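Local coordinates for methyltransferase domain-containing protein (Serratia marcescens, PDB 7CLU) that probably transfers a methyl group from S-adenosyl-L-methionine to an oxygen of a prodigiosin precursor, at residues A[270-282]-A[303-315]. Sequence-based numbering, arbitrary orientation.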
loop_
_atom_site.group_PDB
_atom_site.type_symbol
_atom_site.label_atom_id
_atom_site.label_comp_id
_atom_site.label_asym_id
_atom_site.label_seq_id
_atom_site.Cartn_x
_atom_site.Cartn_y
_atom_site.Cartn_z
ATOM N N ARG A 270 3.315 30.948 27.467
ATOM C CA ARG A 270 3.167 30.618 26.056
ATOM C C ARG A 270 2.978 29.113 25.885
ATOM O O ARG A 270 3.598 28.315 26.597
ATOM C CB ARG A 270 4.389 31.073 25.258
ATOM C CG ARG A 270 4.282 30.851 23.755
ATOM C CD ARG A 270 5.423 31.553 23.017
ATOM N NE ARG A 270 5.188 32.990 22.951
ATOM C CZ ARG A 270 6.064 33.890 22.514
ATOM N NH1 ARG A 270 7.275 33.514 22.094
ATOM N NH2 ARG A 270 5.725 35.175 22.503
ATOM N N PHE A 271 2.123 28.730 24.943
ATOM C CA PHE A 271 1.905 27.324 24.629
ATOM C C PHE A 271 2.076 27.113 23.132
ATOM O O PHE A 271 1.615 27.921 22.321
ATOM C CB PHE A 271 0.524 26.838 25.081
ATOM C CG PHE A 271 0.165 25.475 24.545
ATOM C CD1 PHE A 271 0.797 24.337 25.024
ATOM C CD2 PHE A 271 -0.780 25.334 23.545
ATOM C CE1 PHE A 271 0.486 23.086 24.522
ATOM C CE2 PHE A 271 -1.086 24.090 23.041
ATOM C CZ PHE A 271 -0.445 22.969 23.532
ATOM N N ILE A 272 2.765 26.040 22.768
ATOM C CA ILE A 272 2.984 25.693 21.377
ATOM C C ILE A 272 2.568 24.243 21.169
ATOM O O ILE A 272 3.022 23.357 21.894
ATOM C CB ILE A 272 4.455 25.861 20.962
ATOM C CG1 ILE A 272 4.973 27.283 21.241
ATOM C CG2 ILE A 272 4.608 25.451 19.513
ATOM C CD1 ILE A 272 6.451 27.513 20.791
ATOM N N ALA A 273 1.732 23.997 20.173
ATOM C CA ALA A 273 1.490 22.646 19.682
ATOM C C ALA A 273 2.169 22.511 18.328
ATOM O O ALA A 273 1.956 23.357 17.460
ATOM C CB ALA A 273 -0.002 22.369 19.533
ATOM N N SER A 274 2.967 21.463 18.140
ATOM C CA SER A 274 3.523 21.170 16.825
ATOM C C SER A 274 2.613 20.148 16.145
ATOM O O SER A 274 2.291 19.118 16.735
ATOM C CB SER A 274 4.966 20.653 16.903
ATOM O OG SER A 274 5.167 19.634 17.864
ATOM N N GLU A 275 2.149 20.475 14.938
ATOM C CA GLU A 275 1.268 19.592 14.182
ATOM C C GLU A 275 1.687 19.635 12.721
ATOM O O GLU A 275 2.573 20.409 12.330
ATOM C CB GLU A 275 -0.222 19.977 14.316
ATOM C CG GLU A 275 -0.774 19.975 15.736
ATOM C CD GLU A 275 -1.153 18.587 16.201
ATOM O OE1 GLU A 275 -1.736 17.828 15.391
ATOM O OE2 GLU A 275 -0.862 18.258 17.374
ATOM N N THR A 276 1.045 18.778 11.919
ATOM C CA THR A 276 1.220 18.739 10.463
ATOM C C THR A 276 -0.135 19.068 9.843
ATOM O O THR A 276 -0.886 18.163 9.464
ATOM C CB THR A 276 1.709 17.374 9.966
ATOM O OG1 THR A 276 0.768 16.347 10.350
ATOM C CG2 THR A 276 3.091 17.057 10.526
ATOM N N PRO A 277 -0.477 20.344 9.710
ATOM C CA PRO A 277 -1.820 20.694 9.232
ATOM C C PRO A 277 -2.013 20.391 7.757
ATOM O O PRO A 277 -1.068 20.373 6.963
ATOM C CB PRO A 277 -1.910 22.204 9.486
ATOM C CG PRO A 277 -0.802 22.496 10.493
ATOM C CD PRO A 277 0.273 21.514 10.199
ATOM N N LEU A 278 -3.273 20.175 7.398
ATOM C CA LEU A 278 -3.674 20.319 6.009
ATOM C C LEU A 278 -3.442 21.756 5.556
ATOM O O LEU A 278 -3.472 22.694 6.358
ATOM C CB LEU A 278 -5.144 19.954 5.844
ATOM C CG LEU A 278 -5.497 18.553 6.352
ATOM C CD1 LEU A 278 -6.991 18.374 6.479
ATOM C CD2 LEU A 278 -4.906 17.551 5.402
ATOM N N ASN A 279 -3.253 21.933 4.255
ATOM C CA ASN A 279 -2.986 23.263 3.725
ATOM C C ASN A 279 -4.263 24.114 3.751
ATOM O O ASN A 279 -5.318 23.704 4.251
ATOM C CB ASN A 279 -2.386 23.169 2.318
ATOM C CG ASN A 279 -3.274 22.412 1.343
ATOM O OD1 ASN A 279 -4.495 22.367 1.499
ATOM N ND2 ASN A 279 -2.658 21.812 0.320
ATOM N N GLU A 280 -4.151 25.313 3.178
ATOM C CA GLU A 280 -5.160 26.357 3.360
ATOM C C GLU A 280 -6.523 25.958 2.798
ATOM O O GLU A 280 -7.559 26.231 3.418
ATOM C CB GLU A 280 -4.667 27.653 2.712
ATOM C CG GLU A 280 -5.632 28.824 2.829
ATOM C CD GLU A 280 -4.914 30.161 2.925
ATOM O OE1 GLU A 280 -4.249 30.552 1.936
ATOM O OE2 GLU A 280 -5.024 30.818 3.985
ATOM N N ASP A 281 -6.555 25.334 1.619
ATOM C CA ASP A 281 -7.806 24.872 1.027
ATOM C C ASP A 281 -8.066 23.388 1.275
ATOM O O ASP A 281 -8.898 22.790 0.581
ATOM C CB ASP A 281 -7.833 25.156 -0.476
ATOM C CG ASP A 281 -6.824 24.322 -1.254
ATOM O OD1 ASP A 281 -5.839 23.828 -0.654
ATOM O OD2 ASP A 281 -7.015 24.179 -2.485
ATOM N N LYS A 282 -7.377 22.790 2.247
ATOM C CA LYS A 282 -7.557 21.377 2.601
ATOM C C LYS A 282 -7.525 20.497 1.349
ATOM O O LYS A 282 -8.414 19.680 1.098
ATOM C CB LYS A 282 -8.845 21.179 3.411
ATOM C CG LYS A 282 -8.847 21.951 4.736
ATOM C CD LYS A 282 -10.210 21.930 5.474
ATOM C CE LYS A 282 -10.299 20.780 6.482
ATOM N NZ LYS A 282 -11.601 20.697 7.255
ATOM N N ILE A 303 -8.202 13.049 13.468
ATOM C CA ILE A 303 -8.414 13.737 12.202
ATOM C C ILE A 303 -7.305 14.779 12.041
ATOM O O ILE A 303 -6.740 15.248 13.031
ATOM C CB ILE A 303 -9.807 14.388 12.164
ATOM C CG1 ILE A 303 -10.173 14.852 10.752
ATOM C CG2 ILE A 303 -9.890 15.571 13.143
ATOM C CD1 ILE A 303 -11.695 14.844 10.461
ATOM N N GLU A 304 -6.951 15.112 10.803
ATOM C CA GLU A 304 -6.080 16.241 10.531
ATOM C C GLU A 304 -6.945 17.471 10.265
ATOM O O GLU A 304 -8.105 17.357 9.843
ATOM C CB GLU A 304 -5.152 15.946 9.343
ATOM C CG GLU A 304 -4.329 14.645 9.486
ATOM C CD GLU A 304 -3.355 14.696 10.658
ATOM O OE1 GLU A 304 -2.931 15.811 11.036
ATOM O OE2 GLU A 304 -3.017 13.623 11.207
ATOM N N SER A 305 -6.391 18.648 10.561
ATOM C CA SER A 305 -7.109 19.910 10.447
ATOM C C SER A 305 -6.239 20.949 9.744
ATOM O O SER A 305 -5.015 20.819 9.666
ATOM C CB SER A 305 -7.536 20.439 11.823
ATOM O OG SER A 305 -8.143 19.429 12.613
ATOM N N SER A 306 -6.888 21.991 9.227
ATOM C CA SER A 306 -6.151 23.117 8.679
ATOM C C SER A 306 -5.521 23.935 9.807
ATOM O O SER A 306 -5.891 23.817 10.979
ATOM C CB SER A 306 -7.070 23.999 7.828
ATOM O OG SER A 306 -8.147 24.494 8.591
ATOM N N ALA A 307 -4.529 24.750 9.435
ATOM C CA ALA A 307 -3.965 25.716 10.374
ATOM C C ALA A 307 -5.063 26.566 11.004
ATOM O O ALA A 307 -5.121 26.722 12.230
ATOM C CB ALA A 307 -2.940 26.600 9.663
ATOM N N GLN A 308 -5.963 27.102 10.176
ATOM C CA GLN A 308 -7.033 27.952 10.697
ATOM C C GLN A 308 -7.899 27.201 11.695
ATOM O O GLN A 308 -8.310 27.761 12.721
ATOM C CB GLN A 308 -7.893 28.487 9.551
ATOM C CG GLN A 308 -8.818 29.620 9.973
ATOM C CD GLN A 308 -8.042 30.870 10.368
ATOM O OE1 GLN A 308 -7.067 31.239 9.716
ATOM N NE2 GLN A 308 -8.450 31.500 11.461
ATOM N N GLU A 309 -8.195 25.928 11.406
ATOM C CA GLU A 309 -8.986 25.141 12.340
ATOM C C GLU A 309 -8.274 25.007 13.680
ATOM O O GLU A 309 -8.916 25.055 14.735
ATOM C CB GLU A 309 -9.297 23.769 11.741
ATOM C CG GLU A 309 -10.530 23.779 10.854
ATOM C CD GLU A 309 -10.669 22.523 10.002
ATOM O OE1 GLU A 309 -9.676 21.773 9.867
ATOM O OE2 GLU A 309 -11.774 22.296 9.460
ATOM N N TYR A 310 -6.945 24.853 13.663
ATOM C CA TYR A 310 -6.207 24.826 14.921
ATOM C C TYR A 310 -6.234 26.190 15.603
ATOM O O TYR A 310 -6.388 26.275 16.829
ATOM C CB TYR A 310 -4.765 24.374 14.682
ATOM C CG TYR A 310 -4.590 22.879 14.448
ATOM C CD1 TYR A 310 -5.134 21.939 15.319
ATOM C CD2 TYR A 310 -3.835 22.413 13.362
ATOM C CE1 TYR A 310 -4.965 20.552 15.097
ATOM C CE2 TYR A 310 -3.644 21.051 13.141
ATOM C CZ TYR A 310 -4.203 20.133 14.011
ATOM O OH TYR A 310 -4.005 18.798 13.766
ATOM N N LEU A 311 -6.084 27.269 14.830
ATOM C CA LEU A 311 -6.192 28.603 15.412
ATOM C C LEU A 311 -7.534 28.784 16.105
ATOM O O LEU A 311 -7.590 29.274 17.240
ATOM C CB LEU A 311 -6.002 29.673 14.337
ATOM C CG LEU A 311 -4.596 29.826 13.762
ATOM C CD1 LEU A 311 -4.540 30.918 12.701
ATOM C CD2 LEU A 311 -3.597 30.101 14.872
ATOM N N ASP A 312 -8.624 28.363 15.443
ATOM C CA ASP A 312 -9.955 28.488 16.029
ATOM C C ASP A 312 -10.045 27.746 17.353
ATOM O O ASP A 312 -10.644 28.246 18.315
ATOM C CB ASP A 312 -11.015 27.959 15.058
ATOM C CG ASP A 312 -11.139 28.800 13.794
ATOM O OD1 ASP A 312 -10.695 29.969 13.795
ATOM O OD2 ASP A 312 -11.685 28.286 12.791
ATOM N N ARG A 313 -9.450 26.550 17.426
ATOM C CA ARG A 313 -9.510 25.774 18.660
ATOM C C ARG A 313 -8.663 26.405 19.756
ATOM O O ARG A 313 -9.049 26.374 20.932
ATOM C CB ARG A 313 -9.080 24.325 18.399
ATOM C CG ARG A 313 -10.131 23.554 17.651
ATOM C CD ARG A 313 -9.757 22.111 17.307
ATOM N NE ARG A 313 -10.547 21.713 16.144
ATOM C CZ ARG A 313 -10.084 20.982 15.146
ATOM N NH1 ARG A 313 -8.830 20.541 15.180
ATOM N NH2 ARG A 313 -10.872 20.692 14.122
ATOM N N PHE A 314 -7.504 26.973 19.402
ATOM C CA PHE A 314 -6.721 27.714 20.386
ATOM C C PHE A 314 -7.551 28.840 21.003
ATOM O O PHE A 314 -7.628 28.972 22.231
ATOM C CB PHE A 314 -5.446 28.275 19.745
ATOM C CG PHE A 314 -4.237 27.384 19.895
ATOM C CD1 PHE A 314 -4.294 26.037 19.535
ATOM C CD2 PHE A 314 -3.043 27.890 20.393
ATOM C CE1 PHE A 314 -3.170 25.214 19.663
ATOM C CE2 PHE A 314 -1.914 27.084 20.527
ATOM C CZ PHE A 314 -1.967 25.742 20.160
ATOM N N ARG A 315 -8.199 29.650 20.159
ATOM C CA ARG A 315 -8.976 30.780 20.663
ATOM C C ARG A 315 -10.137 30.301 21.524
ATOM O O ARG A 315 -10.341 30.801 22.638
ATOM C CB ARG A 315 -9.472 31.639 19.499
ATOM C CG ARG A 315 -8.351 32.066 18.572
ATOM C CD ARG A 315 -8.814 32.979 17.451
ATOM N NE ARG A 315 -7.721 33.858 17.060
ATOM C CZ ARG A 315 -7.221 33.959 15.832
ATOM N NH1 ARG A 315 -7.727 33.244 14.830
ATOM N NH2 ARG A 315 -6.207 34.791 15.611
HETATM O O HOH W 1 -1.047 16.994 12.950
HETATM O O HOH W 2 -3.449 18.198 11.225
HETATM O O HOH W 3 -3.681 25.503 6.444
#
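Lys282 NZ donates to Glu309 OE2 at 2.7 Å in a salt bridge, coming on the syn side, tilted 21° from the carboxylate plane. Glu309 OE1 accepts from Ser306 N on the anti side, and Ser306 OG, at the N-cap, accepts from Glu309 N; this reciprocal capping box satisfies N-H groups of the first turn, a place suited to a small hydroxyl and a carboxylate. Leu278 N donates to Ser305 O (2.9 Å) from above the carbonyl plane. Glu275 CG, anti to the carbonyl carbon (chi1 -59°), lies over one face of the Tyr310 ring, with Pro277 CG at the ring edge. A bend at chi2 turns the carboxylate toward the phenol end, OE1 3.0 Å from Tyr310 OH. The Glu275 carboxylate accepts from the backbone N of Leu246 (OE2) and of His247 (OE1). One water lies between Glu275 OE1, Glu304 OE1 and Thr276 N, and Glu304 OE2 bonds His247, the predicted proton acceptor, so this network borders the probable active site. Phe271 and Phe314 lie 30° from parallel but slid apart, apolar rings fitting a buried seam. In this Rossmann-like domain, segment 307-315 runs nearly antiparallel to strand 270-275, with Tyr310 and Phe314 also packing on strand 332-337 and Phe271 on helix 251-264.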